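Local structure of ribosome-inactivating protein (Lychnis chalcedonica, 2G5X) at residues P2-D7 with V48-P53; P111-A116 with K155-F160; L135-L140 with R184-S189; F174-D179 with E223-L228. The protein is a plant ribosome-inactivating protein, a single chain that combines a mixed beta-sheet, mostly in its first half, with many helices. All coordinates share one frame; numbering follows the deposited sequence. Where two conformers were deposited one is given.

Contact 1 is the only one made within the sheet: it pairs two parallel strands through backbone hydrogen bonds, with one buried face. The other three join loops to helices. Contacts 2 and 3 are buried, 2 purely apolar beside helix 154-173, 3 largely backbone polar groups and water at the start of helix 137-145. Contacts 1 and 4 are partly buried; contact 4 mixes aromatic packing with water and charge. Contacts 1, 2 and 3 meet through Leu-50, Phe-160, Leu-140, Val-6 and Val-137. Contact 4 touches none of them, but its nearest atoms are about 5 Å from contact 3, and it holds the start of helix 175-184 where contact 3 holds the end.

Contact 1 (P2-D7 with V48-P53); sequences PSWTVD and VNLVLP
Pro-2, Trp-4 and Val-6 pair through their backbones with Asn-49 and Val-51, joining the outermost strand 3-5 in parallel to strand 45-51. Asn-49 N donates to Pro-2 O (3.0 Å) and Asn-49 O accepts from Trp-4 N (2.9 Å); Val-51 repeats the pattern, its N donating to Trp-4 O (3.0 Å) and its O accepting from Val-6 N (2.9 Å). The two strands belong to a beta-alpha-beta unit whose helix is 10-25.

Ser-3, Asn-49 and Thr-5 put polar groups on one face, which they share with Val-51. Ser-3 holds OG anti to the backbone N (chi1 -179°), and this torsion lays OG over Asn-49 CB, at 3.6 Å. One water binds both Ser-3 OG (2.8 Å) and Asn-49 ND2, accepting from the amide; Asn-49 OD1 is held by Thr-60 and Arg-1.

Apolar groups occupy the other face. Leu-50 CD2 meets the indole of Trp-4 at its edge, 4.2 Å from CE3, while Val-6 CA sits over the centre of one ring face. Tyr-13 and Phe-16 of helix 10-25 also meet this ring. Beyond the strand, Pro-53 CD lies against Val-6 O at 3.2 Å.

The chemistry implies a division of labour: backbone bonds set the register, polar residues suit the more exposed, hydrated face, and bulky tryptophan and leucine suit the buried face under the helices.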
loop_
_atom_site.group_PDB
_atom_site.type_symbol
_atom_site.label_atom_id
_atom_site.label_comp_id
_atom_site.label_asym_id
_atom_site.label_seq_id
_atom_site.Cartn_x
_atom_site.Cartn_y
_atom_site.Cartn_z
ATOM N N PRO A 2 8.709 8.761 0.003
ATOM C CA PRO A 2 7.498 8.977 0.799
ATOM C C PRO A 2 7.666 8.277 2.144
ATOM O O PRO A 2 8.080 7.118 2.196
ATOM C CB PRO A 2 6.410 8.337 -0.056
ATOM C CG PRO A 2 6.913 8.563 -1.453
ATOM C CD PRO A 2 8.375 8.207 -1.320
ATOM N N SER A 3 7.359 8.982 3.227
ATOM C CA SER A 3 7.497 8.405 4.558
ATOM C C SER A 3 6.361 8.844 5.467
ATOM O O SER A 3 5.902 9.988 5.400
ATOM C CB SER A 3 8.834 8.828 5.174
ATOM O OG SER A 3 9.018 8.257 6.459
ATOM N N TRP A 4 5.900 7.926 6.309
ATOM C CA TRP A 4 4.833 8.240 7.247
ATOM C C TRP A 4 5.108 7.627 8.608
ATOM O O TRP A 4 5.311 6.417 8.728
ATOM C CB TRP A 4 3.473 7.737 6.738
ATOM C CG TRP A 4 2.317 8.094 7.662
ATOM C CD1 TRP A 4 2.117 9.290 8.299
ATOM C CD2 TRP A 4 1.218 7.253 8.044
ATOM N NE1 TRP A 4 0.967 9.244 9.054
ATOM C CE2 TRP A 4 0.395 8.007 8.915
ATOM C CE3 TRP A 4 0.847 5.938 7.733
ATOM C CZ2 TRP A 4 -0.775 7.486 9.482
ATOM C CZ3 TRP A 4 -0.322 5.419 8.298
ATOM C CH2 TRP A 4 -1.117 6.194 9.163
ATOM N N THR A 5 5.151 8.475 9.629
ATOM C CA THR A 5 5.337 7.991 10.983
ATOM C C THR A 5 3.903 7.649 11.374
ATOM O O THR A 5 3.049 8.530 11.503
ATOM C CB THR A 5 5.922 9.084 11.900
ATOM O OG1 THR A 5 7.259 9.381 11.481
ATOM C CG2 THR A 5 5.950 8.618 13.350
ATOM N N VAL A 6 3.638 6.356 11.524
ATOM C CA VAL A 6 2.303 5.871 11.847
ATOM C C VAL A 6 1.812 6.460 13.165
ATOM O O VAL A 6 2.108 5.941 14.243
ATOM C CB VAL A 6 2.299 4.332 11.907
ATOM C CG1 VAL A 6 0.891 3.822 12.122
ATOM C CG2 VAL A 6 2.878 3.765 10.603
ATOM N N ASP A 7 1.052 7.546 13.053
ATOM C CA ASP A 7 0.534 8.269 14.209
ATOM C C ASP A 7 -0.816 8.914 13.868
ATOM O O ASP A 7 -1.247 8.902 12.715
ATOM C CB ASP A 7 1.556 9.338 14.613
ATOM C CG ASP A 7 1.458 9.726 16.072
ATOM O OD1 ASP A 7 2.286 10.558 16.508
ATOM O OD2 ASP A 7 0.569 9.208 16.781
ATOM N N VAL A 48 8.204 3.040 0.081
ATOM C CA VAL A 48 7.470 3.768 1.106
ATOM C C VAL A 48 7.980 3.385 2.492
ATOM O O VAL A 48 8.059 2.207 2.822
ATOM C CB VAL A 48 5.959 3.434 1.023
ATOM C CG1 VAL A 48 5.237 3.908 2.276
ATOM C CG2 VAL A 48 5.361 4.081 -0.215
ATOM N N ASN A 49 8.323 4.380 3.301
ATOM C CA ASN A 49 8.797 4.115 4.656
ATOM C C ASN A 49 7.676 4.277 5.678
ATOM O O ASN A 49 6.975 5.288 5.677
ATOM C CB ASN A 49 9.919 5.085 5.039
ATOM C CG ASN A 49 11.289 4.620 4.583
ATOM O OD1 ASN A 49 11.419 3.656 3.836
ATOM N ND2 ASN A 49 12.325 5.320 5.035
ATOM N N LEU A 50 7.496 3.272 6.529
ATOM C CA LEU A 50 6.514 3.338 7.609
ATOM C C LEU A 50 7.390 3.335 8.866
ATOM O O LEU A 50 8.244 2.461 9.029
ATOM C CB LEU A 50 5.585 2.114 7.602
ATOM C CG LEU A 50 4.585 1.977 6.443
ATOM C CD1 LEU A 50 3.688 0.756 6.683
ATOM C CD2 LEU A 50 3.731 3.237 6.335
ATOM N N VAL A 51 7.195 4.316 9.742
ATOM C CA VAL A 51 8.003 4.425 10.957
ATOM C C VAL A 51 7.145 4.456 12.218
ATOM O O VAL A 51 6.123 5.137 12.251
ATOM C CB VAL A 51 8.854 5.725 10.932
ATOM C CG1 VAL A 51 9.770 5.777 12.151
ATOM C CG2 VAL A 51 9.662 5.800 9.645
ATOM N N LEU A 52 7.554 3.718 13.250
ATOM C CA LEU A 52 6.811 3.719 14.507
ATOM C C LEU A 52 7.317 4.875 15.359
ATOM O O LEU A 52 8.521 5.050 15.529
ATOM C CB LEU A 52 7.013 2.413 15.276
ATOM C CG LEU A 52 6.433 1.140 14.667
ATOM C CD1 LEU A 52 6.685 -0.021 15.625
ATOM C CD2 LEU A 52 4.943 1.314 14.413
ATOM N N PRO A 53 6.399 5.677 15.909
ATOM C CA PRO A 53 6.811 6.809 16.740
ATOM C C PRO A 53 7.493 6.411 18.049
ATOM O O PRO A 53 8.326 7.157 18.566
ATOM C CB PRO A 53 5.499 7.558 16.970
ATOM C CG PRO A 53 4.481 6.450 16.973
ATOM C CD PRO A 53 4.929 5.591 15.813
HETATM O O HOH W 1 11.757 7.638 6.919
#

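Contact 2 (P111-A116 with K155-F160); sequences PALPCA and KNVAKF
The loop that follows strand 108-109, the far edge of the sheet, lays Leu-113, Pro-114 and Cys-115 against Val-157 and Ala-158 near the start of helix 154-173. This is packing of a loop on a helix, with no hydrogen bond across it, and Val-157 is its centre. The beta-branched side chain offers two methyls at once. CG1 stands anti to the backbone N (chi1 171°) and meets two residues: the sulfur of Cys-115, with SG at 3.8 Å from Val-157 CG1, and a methyl of Leu-113, with CD1 at 4.2 Å from that same CG1. CG2 serves the proline instead, lying 4.2 Å from Pro-114 CG.

Cys-115 has its SG between the backbone N and the carbonyl carbon (chi1 75°), which directs the sulfur at the helix. Beyond Val-157 it reaches Ala-158, where SG is 4.4 Å from CB; a residue as small as alanine lets the sulfur approach the helix backbone. Cys-115 takes no part in the Cys-32 to Cys-214 disulfide, and toward the helix its sulfur packs against carbon groups as an apolar group would. Lys-125 of helix 119-126 touches both Cys-115 and Ala-158, and Phe-88 and Phe-152 pack on Leu-113.

Backbone bonding is directed elsewhere: Leu-113 and Cys-115 bond to Phe-87 and Ser-89, and helical bonds such as Lys-159 N to Lys-155 O (3.0 Å) serve the other segment. What remains for the interface is a small, buried hydrophobic surface, whose cohesion rests on shape and exclusion of water rather than on directed bonds.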
loop_
_atom_site.group_PDB
_atom_site.type_symbol
_atom_site.label_atom_id
_atom_site.label_comp_id
_atom_site.label_asym_id
_atom_site.label_seq_id
_atom_site.Cartn_x
_atom_site.Cartn_y
_atom_site.Cartn_z
ATOM N N PRO A 111 15.077 -15.033 2.917
ATOM C CA PRO A 111 14.304 -16.078 2.241
ATOM C C PRO A 111 12.935 -15.525 1.849
ATOM O O PRO A 111 12.507 -14.492 2.365
ATOM C CB PRO A 111 14.191 -17.170 3.305
ATOM C CG PRO A 111 15.430 -16.980 4.127
ATOM C CD PRO A 111 15.507 -15.477 4.256
ATOM N N ALA A 112 12.248 -16.207 0.938
ATOM C CA ALA A 112 10.925 -15.762 0.511
ATOM C C ALA A 112 9.974 -15.723 1.704
ATOM O O ALA A 112 10.085 -16.536 2.623
ATOM C CB ALA A 112 10.375 -16.701 -0.558
ATOM N N LEU A 113 9.043 -14.774 1.683
ATOM C CA LEU A 113 8.059 -14.635 2.751
ATOM C C LEU A 113 7.104 -15.825 2.757
ATOM O O LEU A 113 6.882 -16.462 1.723
ATOM C CB LEU A 113 7.264 -13.339 2.574
ATOM C CG LEU A 113 8.007 -12.033 2.881
ATOM C CD1 LEU A 113 7.158 -10.844 2.448
ATOM C CD2 LEU A 113 8.313 -11.962 4.373
ATOM N N PRO A 114 6.526 -16.138 3.928
ATOM C CA PRO A 114 5.588 -17.253 4.098
ATOM C C PRO A 114 4.189 -17.055 3.512
ATOM O O PRO A 114 3.237 -17.698 3.954
ATOM C CB PRO A 114 5.565 -17.450 5.614
ATOM C CG PRO A 114 5.748 -16.059 6.128
ATOM C CD PRO A 114 6.850 -15.522 5.228
ATOM N N CYS A 115 4.058 -16.168 2.529
ATOM C CA CYS A 115 2.765 -15.942 1.885
ATOM C C CYS A 115 2.920 -15.223 0.545
ATOM O O CYS A 115 3.989 -14.691 0.237
ATOM C CB CYS A 115 1.825 -15.150 2.806
ATOM S SG CYS A 115 2.169 -13.384 2.970
ATOM N N ALA A 116 1.852 -15.228 -0.253
ATOM C CA ALA A 116 1.855 -14.579 -1.565
ATOM C C ALA A 116 1.287 -13.159 -1.504
ATOM O O ALA A 116 0.721 -12.748 -0.492
ATOM C CB ALA A 116 1.066 -15.418 -2.563
ATOM N N LYS A 155 0.513 -15.675 9.063
ATOM C CA LYS A 155 -0.509 -14.795 9.617
ATOM C C LYS A 155 -0.027 -13.377 9.920
ATOM O O LYS A 155 -0.655 -12.404 9.498
ATOM C CB LYS A 155 -1.110 -15.403 10.886
ATOM C CG LYS A 155 -2.223 -14.548 11.477
ATOM C CD LYS A 155 -2.733 -15.092 12.802
ATOM C CE LYS A 155 -3.746 -14.133 13.411
ATOM N NZ LYS A 155 -4.267 -14.606 14.724
ATOM N N ASN A 156 1.077 -13.251 10.650
ATOM C CA ASN A 156 1.586 -11.925 10.991
ATOM C C ASN A 156 1.937 -11.104 9.751
ATOM O O ASN A 156 1.573 -9.930 9.655
ATOM C CB ASN A 156 2.806 -12.029 11.911
ATOM C CG ASN A 156 2.456 -12.562 13.290
ATOM O OD1 ASN A 156 1.341 -12.364 13.787
ATOM N ND2 ASN A 156 3.418 -13.221 13.929
ATOM N N VAL A 157 2.635 -11.716 8.801
ATOM C CA VAL A 157 3.007 -11.005 7.583
ATOM C C VAL A 157 1.779 -10.606 6.766
ATOM O O VAL A 157 1.675 -9.469 6.303
ATOM C CB VAL A 157 3.942 -11.861 6.700
ATOM C CG1 VAL A 157 4.135 -11.196 5.339
ATOM C CG2 VAL A 157 5.289 -12.038 7.395
ATOM N N ALA A 158 0.849 -11.542 6.596
ATOM C CA ALA A 158 -0.364 -11.278 5.820
ATOM C C ALA A 158 -1.218 -10.152 6.402
ATOM O O ALA A 158 -1.743 -9.319 5.663
ATOM C CB ALA A 158 -1.197 -12.553 5.704
ATOM N N LYS A 159 -1.359 -10.129 7.725
ATOM C CA LYS A 159 -2.158 -9.103 8.383
ATOM C C LYS A 159 -1.523 -7.730 8.205
ATOM O O LYS A 159 -2.208 -6.759 7.878
ATOM C CB LYS A 159 -2.304 -9.429 9.869
ATOM C CG LYS A 159 -3.216 -10.601 10.160
ATOM C CD LYS A 159 -3.767 -10.503 11.574
ATOM C CE LYS A 159 -4.310 -9.120 11.872
ATOM N NZ LYS A 159 -5.162 -9.152 13.094
ATOM N N PHE A 160 -0.211 -7.658 8.414
ATOM C CA PHE A 160 0.527 -6.410 8.260
ATOM C C PHE A 160 0.385 -5.896 6.824
ATOM O O PHE A 160 0.170 -4.706 6.596
ATOM C CB PHE A 160 2.011 -6.634 8.588
ATOM C CG PHE A 160 2.899 -5.484 8.198
ATOM C CD1 PHE A 160 2.787 -4.254 8.831
ATOM C CD2 PHE A 160 3.836 -5.629 7.178
ATOM C CE1 PHE A 160 3.591 -3.178 8.455
ATOM C CE2 PHE A 160 4.646 -4.557 6.793
ATOM C CZ PHE A 160 4.522 -3.331 7.433
#

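Contact 3 (L135-L140 with R184-S189); sequences LGVSSL and RGMYSS
Val-137 N donates to Gly-185 O at 2.9 Å, a nearly straight bond (160° at the hydrogen) from the first turn of helix 137-145 to the loop that follows helix 175-184. The next two amides of that turn reach the loop through water. Ser-138 N and Ser-139 N each give a hydrogen to a water of their own, and both waters donate to Ser-188 O, the first at 2.9 Å from that oxygen, the second at a longer 3.3 Å. Amides at a helix start lack carbonyl partners from a preceding turn; here the loop and its waters supply them.

Gly-136 occupies the N-cap. Its backbone (phi 137°) would jam a beta carbon against the carbonyl O of Leu-135, and Ser-188 O also blocks that place, so glycine is called for. Gly-136 CA is 3.3 Å from Gly-185 O, and the two glycines pass with their CA atoms only 4.1 Å apart. Val-137 CG2 lies 3.5 Å from Gly-185 O and 4.0 Å from Met-186 CE. The methionine starts away from the helix, but its flexible chain bends at chi2 (-63°) and brings the methyl back to the valine.

Leu-135 is bonded through its backbone to Phe-190, continuing the attachment along the loop towards helix 193-201. On the inner side, Val-137 packs on Val-6, just beyond strand 3-5, and Leu-140 leans on Phe-160, Ile-163 and Ser-164 of helix 154-173.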
loop_
_atom_site.group_PDB
_atom_site.type_symbol
_atom_site.label_atom_id
_atom_site.label_comp_id
_atom_site.label_asym_id
_atom_site.label_seq_id
_atom_site.Cartn_x
_atom_site.Cartn_y
_atom_site.Cartn_z
ATOM N N LEU A 135 -8.825 -1.746 10.637
ATOM C CA LEU A 135 -7.909 -0.755 10.072
ATOM C C LEU A 135 -7.740 0.452 10.995
ATOM O O LEU A 135 -8.614 0.747 11.807
ATOM C CB LEU A 135 -8.442 -0.266 8.724
ATOM C CG LEU A 135 -8.884 -1.323 7.708
ATOM C CD1 LEU A 135 -9.490 -0.630 6.495
ATOM C CD2 LEU A 135 -7.705 -2.197 7.312
ATOM N N GLY A 136 -6.616 1.150 10.854
ATOM C CA GLY A 136 -6.364 2.326 11.671
ATOM C C GLY A 136 -4.942 2.392 12.197
ATOM O O GLY A 136 -4.190 1.425 12.092
ATOM N N VAL A 137 -4.571 3.537 12.762
ATOM C CA VAL A 137 -3.228 3.726 13.302
ATOM C C VAL A 137 -2.800 2.672 14.329
ATOM O O VAL A 137 -1.729 2.077 14.197
ATOM C CB VAL A 137 -3.086 5.139 13.920
ATOM C CG1 VAL A 137 -1.760 5.266 14.669
ATOM C CG2 VAL A 137 -3.165 6.185 12.812
ATOM N N SER A 138 -3.623 2.437 15.346
ATOM C CA SER A 138 -3.278 1.452 16.366
ATOM C C SER A 138 -3.163 0.049 15.779
ATOM O O SER A 138 -2.258 -0.706 16.133
ATOM C CB SER A 138 -4.319 1.462 17.486
ATOM O OG SER A 138 -4.395 2.747 18.076
ATOM N N SER A 139 -4.078 -0.288 14.875
ATOM C CA SER A 139 -4.074 -1.600 14.234
ATOM C C SER A 139 -2.774 -1.812 13.464
ATOM O O SER A 139 -2.153 -2.877 13.544
ATOM C CB SER A 139 -5.265 -1.723 13.279
ATOM O OG SER A 139 -6.493 -1.543 13.966
ATOM N N LEU A 140 -2.362 -0.795 12.714
ATOM C CA LEU A 140 -1.134 -0.888 11.938
ATOM C C LEU A 140 0.100 -0.969 12.840
ATOM O O LEU A 140 1.036 -1.719 12.551
ATOM C CB LEU A 140 -1.023 0.306 10.980
ATOM C CG LEU A 140 0.216 0.337 10.084
ATOM C CD1 LEU A 140 0.363 -0.987 9.337
ATOM C CD2 LEU A 140 0.102 1.504 9.107
ATOM N N ARG A 184 -12.134 8.108 10.551
ATOM C CA ARG A 184 -12.405 6.950 11.397
ATOM C C ARG A 184 -11.205 6.118 11.837
ATOM O O ARG A 184 -11.347 5.241 12.694
ATOM C CB ARG A 184 -13.387 6.023 10.672
ATOM C CG ARG A 184 -14.635 6.713 10.135
ATOM C CD ARG A 184 -15.332 5.854 9.087
ATOM N NE ARG A 184 -15.790 4.571 9.616
ATOM C CZ ARG A 184 -16.312 3.602 8.869
ATOM N NH1 ARG A 184 -16.439 3.771 7.560
ATOM N NH2 ARG A 184 -16.706 2.466 9.426
ATOM N N GLY A 185 -10.031 6.374 11.269
ATOM C CA GLY A 185 -8.882 5.556 11.620
ATOM C C GLY A 185 -7.658 6.203 12.231
ATOM O O GLY A 185 -6.605 5.569 12.297
ATOM N N MET A 186 -7.781 7.445 12.681
ATOM C CA MET A 186 -6.650 8.134 13.291
ATOM C C MET A 186 -6.554 7.822 14.783
ATOM O O MET A 186 -5.473 7.518 15.293
ATOM C CB MET A 186 -6.770 9.650 13.086
ATOM C CG MET A 186 -6.441 10.138 11.675
ATOM S SD MET A 186 -4.723 9.829 11.150
ATOM C CE MET A 186 -4.959 8.432 10.061
ATOM N N TYR A 187 -7.689 7.887 15.476
ATOM C CA TYR A 187 -7.728 7.618 16.913
ATOM C C TYR A 187 -8.476 6.337 17.251
ATOM O O TYR A 187 -8.519 5.919 18.411
ATOM C CB TYR A 187 -8.397 8.776 17.654
ATOM C CG TYR A 187 -7.713 10.105 17.461
ATOM C CD1 TYR A 187 -7.993 10.897 16.352
ATOM C CD2 TYR A 187 -6.776 10.568 18.384
ATOM C CE1 TYR A 187 -7.358 12.126 16.166
ATOM C CE2 TYR A 187 -6.137 11.790 18.207
ATOM C CZ TYR A 187 -6.435 12.562 17.096
ATOM O OH TYR A 187 -5.809 13.775 16.919
ATOM N N SER A 188 -9.065 5.716 16.238
ATOM C CA SER A 188 -9.833 4.496 16.449
ATOM C C SER A 188 -9.554 3.496 15.340
ATOM O O SER A 188 -8.636 3.677 14.540
ATOM C CB SER A 188 -11.327 4.825 16.460
ATOM O OG SER A 188 -12.082 3.778 17.044
ATOM N N SER A 189 -10.352 2.434 15.307
ATOM C CA SER A 189 -10.224 1.411 14.279
ATOM C C SER A 189 -11.577 1.263 13.594
ATOM O O SER A 189 -12.613 1.572 14.181
ATOM C CB SER A 189 -9.814 0.076 14.898
ATOM O OG SER A 189 -10.851 -0.441 15.708
HETATM O O HOH W 2 -6.044 3.943 15.804
HETATM O O HOH W 3 -6.534 1.158 14.610
#

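Contact 4 (F174-D179 with E223-L228); sequences FKYIED and EEEMKL
Tyr-176 holds CG anti to its backbone N (chi1 -173°), which carries the ring toward Glu-225, whose CG, anti to its own carbonyl carbon and followed by an extended chain, lies alongside that ring. The two meet where the start of helix 175-184 faces a type I beta turn, Glu-224 to Lys-227. Glu-225 CG makes a CH-pi contact over the ring centre, 3.9 Å from the centroid and 12° off the normal. A long glutamate suits this place, since its CG methylene covers the ring while the carboxylate reaches on to a salt bridge with Arg-195. A water donates to Glu-225 OE1 (2.7 Å) and also bonds to Tyr-176 OH.

Phe-174, at the N-cap, packs beside Leu-228, with CD2 of the leucine 3.5 Å from CE1 of the ring. Trp-203 and Ile-206 of helix 203-210 and Leu-199 of helix 193-201 also pack on Phe-174.

The helix's first amides turn to the loop's carbonyls. Lys-175 N donates to Lys-227 O at 3.1 Å. Tyr-176 N gives its hydrogen to a water at 2.9 Å, which donates in turn to both Glu-225 O and Lys-227 O.

Lys-175 rests CB and CG on Lys-227 O, then bends away through its flexible chain. Its NZ forms a salt bridge with Glu-178 OE1 at 2.8 Å, on the syn side and 33° out of the carboxylate plane; Arg-21 NH2 bridges to that same oxygen.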
loop_
_atom_site.group_PDB
_atom_site.type_symbol
_atom_site.label_atom_id
_atom_site.label_comp_id
_atom_site.label_asym_id
_atom_site.label_seq_id
_atom_site.Cartn_x
_atom_site.Cartn_y
_atom_site.Cartn_z
ATOM N N PHE A 174 -8.048 6.115 -4.012
ATOM C CA PHE A 174 -9.357 6.729 -3.759
ATOM C C PHE A 174 -9.411 7.813 -2.689
ATOM O O PHE A 174 -9.193 7.531 -1.510
ATOM C CB PHE A 174 -10.356 5.636 -3.362
ATOM C CG PHE A 174 -10.594 4.605 -4.428
ATOM C CD1 PHE A 174 -11.606 4.781 -5.366
ATOM C CD2 PHE A 174 -9.807 3.458 -4.494
ATOM C CE1 PHE A 174 -11.834 3.829 -6.356
ATOM C CE2 PHE A 174 -10.024 2.498 -5.481
ATOM C CZ PHE A 174 -11.043 2.684 -6.415
ATOM N N LYS A 175 -9.732 9.043 -3.091
ATOM C CA LYS A 175 -9.844 10.144 -2.135
ATOM C C LYS A 175 -10.913 9.811 -1.088
ATOM O O LYS A 175 -10.797 10.193 0.079
ATOM C CB LYS A 175 -10.226 11.449 -2.848
ATOM C CG LYS A 175 -9.149 12.017 -3.772
ATOM C CD LYS A 175 -7.941 12.501 -2.989
ATOM C CE LYS A 175 -8.312 13.654 -2.058
ATOM N NZ LYS A 175 -7.150 14.105 -1.232
ATOM N N TYR A 176 -11.954 9.100 -1.511
ATOM C CA TYR A 176 -13.038 8.710 -0.612
ATOM C C TYR A 176 -12.516 7.829 0.524
ATOM O O TYR A 176 -12.940 7.963 1.669
ATOM C CB TYR A 176 -14.116 7.943 -1.390
ATOM C CG TYR A 176 -15.366 7.628 -0.587
ATOM C CD1 TYR A 176 -16.421 8.537 -0.517
ATOM C CD2 TYR A 176 -15.487 6.424 0.108
ATOM C CE1 TYR A 176 -17.572 8.255 0.224
ATOM C CE2 TYR A 176 -16.631 6.134 0.854
ATOM C CZ TYR A 176 -17.669 7.053 0.907
ATOM O OH TYR A 176 -18.804 6.769 1.637
ATOM N N ILE A 177 -11.594 6.927 0.201
ATOM C CA ILE A 177 -11.032 6.025 1.198
ATOM C C ILE A 177 -10.057 6.765 2.109
ATOM O O ILE A 177 -10.002 6.507 3.307
ATOM C CB ILE A 177 -10.363 4.814 0.517
ATOM C CG1 ILE A 177 -11.436 4.025 -0.246
ATOM C CG2 ILE A 177 -9.675 3.932 1.552
ATOM C CD1 ILE A 177 -10.931 2.808 -0.988
ATOM N N GLU A 178 -9.296 7.698 1.543
ATOM C CA GLU A 178 -8.381 8.493 2.349
ATOM C C GLU A 178 -9.240 9.198 3.398
ATOM O O GLU A 178 -8.905 9.220 4.583
ATOM C CB GLU A 178 -7.667 9.543 1.484
ATOM C CG GLU A 178 -6.990 10.639 2.301
ATOM C CD GLU A 178 -6.376 11.739 1.450
ATOM O OE1 GLU A 178 -6.591 11.757 0.220
ATOM O OE2 GLU A 178 -5.680 12.601 2.020
ATOM N N ASP A 179 -10.365 9.757 2.952
ATOM C CA ASP A 179 -11.266 10.474 3.847
ATOM C C ASP A 179 -11.805 9.575 4.958
ATOM O O ASP A 179 -11.962 10.013 6.097
ATOM C CB ASP A 179 -12.426 11.080 3.055
ATOM C CG ASP A 179 -12.122 12.480 2.565
ATOM O OD1 ASP A 179 -12.979 13.072 1.869
ATOM O OD2 ASP A 179 -11.023 12.983 2.866
ATOM N N GLU A 223 -20.482 10.406 -7.314
ATOM C CA GLU A 223 -19.392 11.217 -7.832
ATOM C C GLU A 223 -18.264 11.317 -6.802
ATOM O O GLU A 223 -17.085 11.330 -7.160
ATOM C CB GLU A 223 -19.904 12.609 -8.203
ATOM C CG GLU A 223 -18.851 13.514 -8.813
ATOM C CD GLU A 223 -19.441 14.773 -9.416
ATOM O OE1 GLU A 223 -18.658 15.654 -9.831
ATOM O OE2 GLU A 223 -20.686 14.879 -9.480
ATOM N N GLU A 224 -18.626 11.372 -5.523
ATOM C CA GLU A 224 -17.630 11.464 -4.456
ATOM C C GLU A 224 -16.853 10.158 -4.286
ATOM O O GLU A 224 -15.642 10.169 -4.067
ATOM C CB GLU A 224 -18.298 11.848 -3.131
ATOM C CG GLU A 224 -18.901 13.246 -3.130
ATOM C CD GLU A 224 -20.225 13.321 -3.867
ATOM O OE1 GLU A 224 -20.571 14.415 -4.358
ATOM O OE2 GLU A 224 -20.928 12.291 -3.944
ATOM N N GLU A 225 -17.551 9.033 -4.381
ATOM C CA GLU A 225 -16.895 7.737 -4.257
ATOM C C GLU A 225 -15.901 7.540 -5.397
ATOM O O GLU A 225 -14.853 6.910 -5.219
ATOM C CB GLU A 225 -17.931 6.610 -4.281
ATOM C CG GLU A 225 -18.583 6.342 -2.939
ATOM C CD GLU A 225 -19.764 5.394 -3.038
ATOM O OE1 GLU A 225 -20.147 4.822 -1.997
ATOM O OE2 GLU A 225 -20.318 5.232 -4.150
ATOM N N MET A 226 -16.223 8.103 -6.560
ATOM C CA MET A 226 -15.376 7.972 -7.741
ATOM C C MET A 226 -14.236 8.983 -7.851
ATOM O O MET A 226 -13.445 8.917 -8.792
ATOM C CB MET A 226 -16.232 8.041 -9.012
ATOM C CG MET A 226 -17.221 6.893 -9.158
ATOM S SD MET A 226 -18.001 6.847 -10.789
ATOM C CE MET A 226 -19.223 8.142 -10.607
ATOM N N LYS A 227 -14.143 9.909 -6.902
ATOM C CA LYS A 227 -13.085 10.918 -6.928
ATOM C C LYS A 227 -11.726 10.248 -6.707
ATOM O O LYS A 227 -11.334 9.965 -5.571
ATOM C CB LYS A 227 -13.329 11.965 -5.836
ATOM C CG LYS A 227 -12.850 13.368 -6.183
ATOM C CD LYS A 227 -13.945 14.161 -6.889
ATOM C CE LYS A 227 -13.404 15.456 -7.478
ATOM N NZ LYS A 227 -14.468 16.247 -8.159
ATOM N N LEU A 228 -10.999 10.002 -7.790
ATOM C CA LEU A 228 -9.706 9.332 -7.683
ATOM C C LEU A 228 -8.526 10.238 -7.346
ATOM O O LEU A 228 -8.494 11.409 -7.728
ATOM C CB LEU A 228 -9.409 8.572 -8.978
ATOM C CG LEU A 228 -10.476 7.555 -9.385
ATOM C CD1 LEU A 228 -10.038 6.839 -10.648
ATOM C CD2 LEU A 228 -10.707 6.555 -8.258
HETATM O O HOH W 4 -12.457 8.078 -4.154
HETATM O O HOH W 5 -21.282 6.659 -0.357
#